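Local coordinates for probable spore coat polysaccharide biosynthesis protein E (Chromobacterium violaceum ATCC 12472, PDB 3G8R), which probably catalyses the synthesis of a phosphorylated sialic acid, as an N-acylneuraminate-9-phosphate synthase, and includes here its NeuB-type barrel and SAF domain, at residues C120-W125 with E148-V153; V138-A143 with K162-M167. All blocks are in the same frame, centred on the assembly; numbering follows the deposited sequence.

Contact 1: residues C120-W125 with E148-V153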
# COMPACT_ATOMS: atom_id res chain seq x y z
N CYS A 120 -4.50 -17.95 -18.35
CA CYS A 120 -5.01 -18.39 -19.66
C CYS A 120 -6.00 -19.52 -19.49
O CYS A 120 -7.01 -19.61 -20.22
CB CYS A 120 -3.87 -18.81 -20.58
SG CYS A 120 -2.80 -20.09 -19.88
N SER A 121 -5.73 -20.37 -18.50
CA SER A 121 -6.60 -21.48 -18.18
C SER A 121 -7.62 -21.05 -17.16
O SER A 121 -8.40 -21.89 -16.69
CB SER A 121 -5.82 -22.63 -17.59
OG SER A 121 -4.48 -22.63 -18.05
N PHE A 122 -7.63 -19.78 -16.77
CA PHE A 122 -8.54 -19.39 -15.70
C PHE A 122 -9.96 -19.84 -16.02
O PHE A 122 -10.62 -20.37 -15.16
CB PHE A 122 -8.48 -17.90 -15.34
CG PHE A 122 -9.22 -17.56 -14.04
CD1 PHE A 122 -10.39 -16.79 -14.06
CD2 PHE A 122 -8.75 -18.03 -12.80
CE1 PHE A 122 -11.10 -16.49 -12.86
CE2 PHE A 122 -9.44 -17.72 -11.61
CZ PHE A 122 -10.62 -16.95 -11.66
N THR A 123 -10.41 -19.67 -17.26
CA THR A 123 -11.78 -20.08 -17.61
C THR A 123 -11.85 -21.36 -18.45
O THR A 123 -12.88 -21.68 -19.05
CB THR A 123 -12.55 -18.95 -18.30
OG1 THR A 123 -11.73 -18.37 -19.33
CG2 THR A 123 -12.90 -17.90 -17.32
N ASP A 124 -10.75 -22.09 -18.51
CA ASP A 124 -10.68 -23.37 -19.19
C ASP A 124 -11.48 -24.39 -18.32
O ASP A 124 -10.90 -25.24 -17.60
CB ASP A 124 -9.20 -23.73 -19.35
CG ASP A 124 -8.94 -24.88 -20.30
OD1 ASP A 124 -9.64 -25.91 -20.17
OD2 ASP A 124 -8.01 -24.77 -21.16
N TRP A 125 -12.80 -24.27 -18.41
CA TRP A 125 -13.76 -24.97 -17.54
C TRP A 125 -13.53 -26.46 -17.35
O TRP A 125 -13.54 -26.95 -16.23
CB TRP A 125 -15.17 -24.77 -18.07
CG TRP A 125 -15.52 -23.34 -18.18
CD1 TRP A 125 -15.84 -22.64 -19.32
CD2 TRP A 125 -15.56 -22.39 -17.10
NE1 TRP A 125 -16.09 -21.32 -19.01
CE2 TRP A 125 -15.92 -21.14 -17.66
CE3 TRP A 125 -15.31 -22.48 -15.71
CZ2 TRP A 125 -16.04 -19.97 -16.87
CZ3 TRP A 125 -15.43 -21.32 -14.93
CH2 TRP A 125 -15.78 -20.08 -15.51
N GLU A 148 -17.36 -11.21 -13.46
CA GLU A 148 -18.34 -12.30 -13.49
C GLU A 148 -17.69 -13.70 -13.54
O GLU A 148 -18.17 -14.64 -12.91
CB GLU A 148 -19.36 -12.10 -14.63
CG GLU A 148 -18.92 -11.19 -15.80
CD GLU A 148 -18.74 -9.69 -15.43
OE1 GLU A 148 -19.70 -9.08 -14.90
OE2 GLU A 148 -17.63 -9.13 -15.66
N ASP A 149 -16.57 -13.82 -14.25
CA ASP A 149 -15.85 -15.09 -14.30
C ASP A 149 -15.12 -15.45 -13.02
O ASP A 149 -15.06 -16.62 -12.66
CB ASP A 149 -14.83 -15.09 -15.43
CG ASP A 149 -15.47 -15.20 -16.80
OD1 ASP A 149 -16.57 -15.82 -16.90
OD2 ASP A 149 -14.85 -14.66 -17.77
N ILE A 150 -14.53 -14.45 -12.36
CA ILE A 150 -13.70 -14.67 -11.19
C ILE A 150 -14.64 -14.97 -10.07
O ILE A 150 -14.38 -15.82 -9.24
CB ILE A 150 -12.90 -13.43 -10.79
CG1 ILE A 150 -12.14 -12.87 -11.97
CG2 ILE A 150 -11.91 -13.75 -9.68
CD1 ILE A 150 -11.37 -11.58 -11.68
N ASP A 151 -15.74 -14.23 -10.07
CA ASP A 151 -16.89 -14.58 -9.26
C ASP A 151 -17.32 -16.03 -9.46
O ASP A 151 -17.49 -16.73 -8.47
CB ASP A 151 -18.06 -13.69 -9.61
CG ASP A 151 -18.05 -12.40 -8.84
OD1 ASP A 151 -17.05 -12.08 -8.16
OD2 ASP A 151 -19.08 -11.69 -8.92
N LYS A 152 -17.52 -16.47 -10.70
CA LYS A 152 -18.00 -17.84 -10.88
C LYS A 152 -16.99 -18.78 -10.27
O LYS A 152 -17.34 -19.64 -9.44
CB LYS A 152 -18.20 -18.21 -12.35
CG LYS A 152 -19.57 -17.84 -12.87
CD LYS A 152 -19.65 -17.88 -14.40
CE LYS A 152 -20.67 -16.83 -14.90
NZ LYS A 152 -20.16 -16.10 -16.12
N VAL A 153 -15.73 -18.56 -10.65
CA VAL A 153 -14.65 -19.41 -10.23
C VAL A 153 -14.44 -19.40 -8.72
O VAL A 153 -14.26 -20.45 -8.11
CB VAL A 153 -13.35 -19.03 -10.94
CG1 VAL A 153 -12.20 -19.75 -10.29
CG2 VAL A 153 -13.41 -19.42 -12.38
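Val153 presses an isopropyl group against two aromatic rings, Phe122 and Trp125, joining the loop after strand 114-117 to helix 147-158. Its CG2 methyl lies over one face of the Phe122 ring, 4.1 Å from the centroid, in a CH-pi contact 28° off the ring normal. The other methyl, CG1, meets Phe122 at CZ, 3.5 Å away. Phe122 holds CG anti to its backbone N (chi1 -168°), carrying the ring from the type I turn Ser121-Asp124 to the helix. There its edge also rests against the backbone, CE1 being 3.6 Å from Ile150 CA and in the ring plane.

Trp125, the first residue of helix 125-132, brings up the outer end of its indole. Its CZ3 is 3.8 Å from Val153 CG2, so this one methyl serves both rings. Asp149 OD1 faces the rim of the indole near its plane, 4.2 Å from CZ2, its carboxylate turned 71° from the ring. Crossing the Asp149 side chain at about a right angle, Thr123 sets CG2 3.8 Å from Asp149 CG; its hydroxyl OG1 is hydrogen-bonded to OD1 of Asn313 of the second subunit.

Valine suits the helix here, since both methyls can spread over the same side of the Phe122 ring, CG2 over the face and CG1 out toward CZ. With no hydrogen bond or salt bridge between the segments, the join depends mainly on the fit of apolar surfaces; the Asp149 carboxylate meets only carbon across it, its charged partners being Lys152 NZ, in a long salt bridge within the helix, and weakly Arg146.

Contact 2: residues V138-A143 with K162-M167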
# COMPACT_ATOMS: atom_id res chain seq x y z
N VAL A 138 -5.47 -24.30 -4.04
CA VAL A 138 -5.43 -23.73 -5.40
C VAL A 138 -5.06 -22.26 -5.39
O VAL A 138 -5.49 -21.47 -4.52
CB VAL A 138 -6.76 -23.95 -6.17
CG1 VAL A 138 -6.75 -23.24 -7.52
CG2 VAL A 138 -7.00 -25.42 -6.41
N VAL A 139 -4.24 -21.90 -6.36
CA VAL A 139 -3.75 -20.57 -6.54
C VAL A 139 -4.08 -20.19 -7.98
O VAL A 139 -3.60 -20.82 -8.93
CB VAL A 139 -2.26 -20.56 -6.34
CG1 VAL A 139 -1.72 -19.18 -6.48
CG2 VAL A 139 -1.91 -21.12 -4.98
N ALA A 140 -4.91 -19.17 -8.15
CA ALA A 140 -5.46 -18.88 -9.44
C ALA A 140 -5.07 -17.49 -9.90
O ALA A 140 -5.13 -16.53 -9.16
CB ALA A 140 -6.96 -19.01 -9.38
N SER A 141 -4.61 -17.37 -11.12
CA SER A 141 -4.24 -16.03 -11.55
C SER A 141 -5.33 -15.52 -12.43
O SER A 141 -5.96 -16.30 -13.13
CB SER A 141 -2.91 -16.02 -12.28
OG SER A 141 -1.90 -15.96 -11.34
N THR A 142 -5.50 -14.21 -12.44
CA THR A 142 -6.71 -13.61 -12.97
C THR A 142 -6.47 -12.50 -14.06
O THR A 142 -7.40 -11.78 -14.43
CB THR A 142 -7.52 -13.07 -11.77
OG1 THR A 142 -8.36 -12.00 -12.20
CG2 THR A 142 -6.61 -12.49 -10.73
N ALA A 143 -5.26 -12.38 -14.61
CA ALA A 143 -5.04 -11.40 -15.68
C ALA A 143 -6.16 -11.33 -16.74
O ALA A 143 -6.50 -12.30 -17.37
CB ALA A 143 -3.72 -11.63 -16.35
N LYS A 162 -12.73 -25.58 -0.96
CA LYS A 162 -11.35 -25.43 -1.35
C LYS A 162 -10.58 -24.31 -0.63
O LYS A 162 -11.12 -23.28 -0.29
CB LYS A 162 -11.28 -25.25 -2.85
CG LYS A 162 -10.91 -26.52 -3.54
CD LYS A 162 -12.08 -27.10 -4.27
CE LYS A 162 -12.09 -28.66 -4.20
NZ LYS A 162 -10.77 -29.26 -4.56
N ASP A 163 -9.29 -24.55 -0.40
CA ASP A 163 -8.38 -23.49 0.02
C ASP A 163 -7.95 -22.69 -1.21
O ASP A 163 -7.10 -23.14 -1.99
CB ASP A 163 -7.17 -24.09 0.73
CG ASP A 163 -6.05 -23.05 0.99
OD1 ASP A 163 -6.05 -21.89 0.47
OD2 ASP A 163 -5.13 -23.43 1.73
N LEU A 164 -8.51 -21.50 -1.38
CA LEU A 164 -8.22 -20.74 -2.60
C LEU A 164 -7.35 -19.52 -2.37
O LEU A 164 -7.35 -18.94 -1.29
CB LEU A 164 -9.51 -20.37 -3.31
CG LEU A 164 -9.52 -19.79 -4.72
CD1 LEU A 164 -8.50 -20.43 -5.72
CD2 LEU A 164 -10.95 -19.91 -5.22
N THR A 165 -6.57 -19.17 -3.38
CA THR A 165 -5.75 -17.98 -3.37
C THR A 165 -5.92 -17.39 -4.72
O THR A 165 -5.82 -18.09 -5.71
CB THR A 165 -4.31 -18.36 -3.13
OG1 THR A 165 -4.22 -18.91 -1.81
CG2 THR A 165 -3.38 -17.17 -3.22
N ILE A 166 -6.18 -16.09 -4.78
CA ILE A 166 -6.40 -15.42 -6.04
C ILE A 166 -5.34 -14.34 -6.33
O ILE A 166 -5.04 -13.53 -5.44
CB ILE A 166 -7.79 -14.88 -6.00
CG1 ILE A 166 -8.72 -15.97 -6.51
CG2 ILE A 166 -7.93 -13.59 -6.83
CD1 ILE A 166 -9.98 -15.45 -7.12
N MSE A 167 -4.75 -14.31 -7.53
CA MSE A 167 -3.57 -13.43 -7.68
C MSE A 167 -3.75 -12.36 -8.71
O MSE A 167 -4.22 -12.59 -9.76
CB MSE A 167 -2.29 -14.19 -8.00
CG MSE A 167 -2.03 -15.48 -7.26
SE MSE A 167 -0.86 -15.44 -5.91
CE MSE A 167 0.71 -15.15 -6.77
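Strands 138-141 and 164-167 lie side by side as a twisted pair of parallel strands (21° between their directions), with Val138, Ala140, Leu164 and Ile166 on one face and Val139, Ser141, Thr165 and Met167 on the other. They are neighbouring strands of the closed eight-stranded TIM barrel, linked through helix 147-158 as a beta-alpha-beta crossover. On the first face Leu164 and Ile166 pack against that helix; the second turns into the barrel, where Thr165 and Met167 touch strand 221-225. At the outer edges, Val139 and Ser141 bond to strand 114-117, and Ile166 bonds to Arg196 and Gly198.

Along the shared edge the backbones are stitched in register. Val138 N donates to Asp163 O at 2.9 Å, nearly straight at 172°, Ala140 N to Thr165 O at 2.8 Å, and Met167 N to Ala140 O. The bond from Thr165 N to Val138 O is bent and weak.

Beta-branched Val138, Val139, Thr165 and Ile166 suit the extended strands, and small Ala140 and Ser141 suit the places where neighbours come close. On the helix side, Leu164 reaches over the strand boundary to set CD1 3.8 Å from Val138 CG1, and Ala140 offers only a methyl, so Phe122 can approach. Inside the barrel, Ser141 OG is bonded to Lys116. Met167, a selenomethionine, bends at chi2 (-102°), and its CG lies 3.8 Å from Val139 CG1 with SE close to the same methyl.

Overall arrangement
Contact 2 is part of the barrel wall and contact 1 is the layer outside it; their centres lie 10 Å apart. Helix 147-158 is common to both, supplying residues 148-153 to contact 1 and connecting the strands of contact 2. Phe122 and Ile150 bridge the layers: Phe122 CE2 is 3.6 Å from Ala140 CB, and Ile150 CG2 is likewise 3.6 Å from Ile166 CD1. At the C-terminal mouth of the barrel, a zinc ion bound by His202 and His225 lies about 7 Å from the side chain of Ser141 and about 12 Å from that of Phe122. The Ser141 end of contact 2 thus lies near the metal site, whereas contact 1 stands behind the wall.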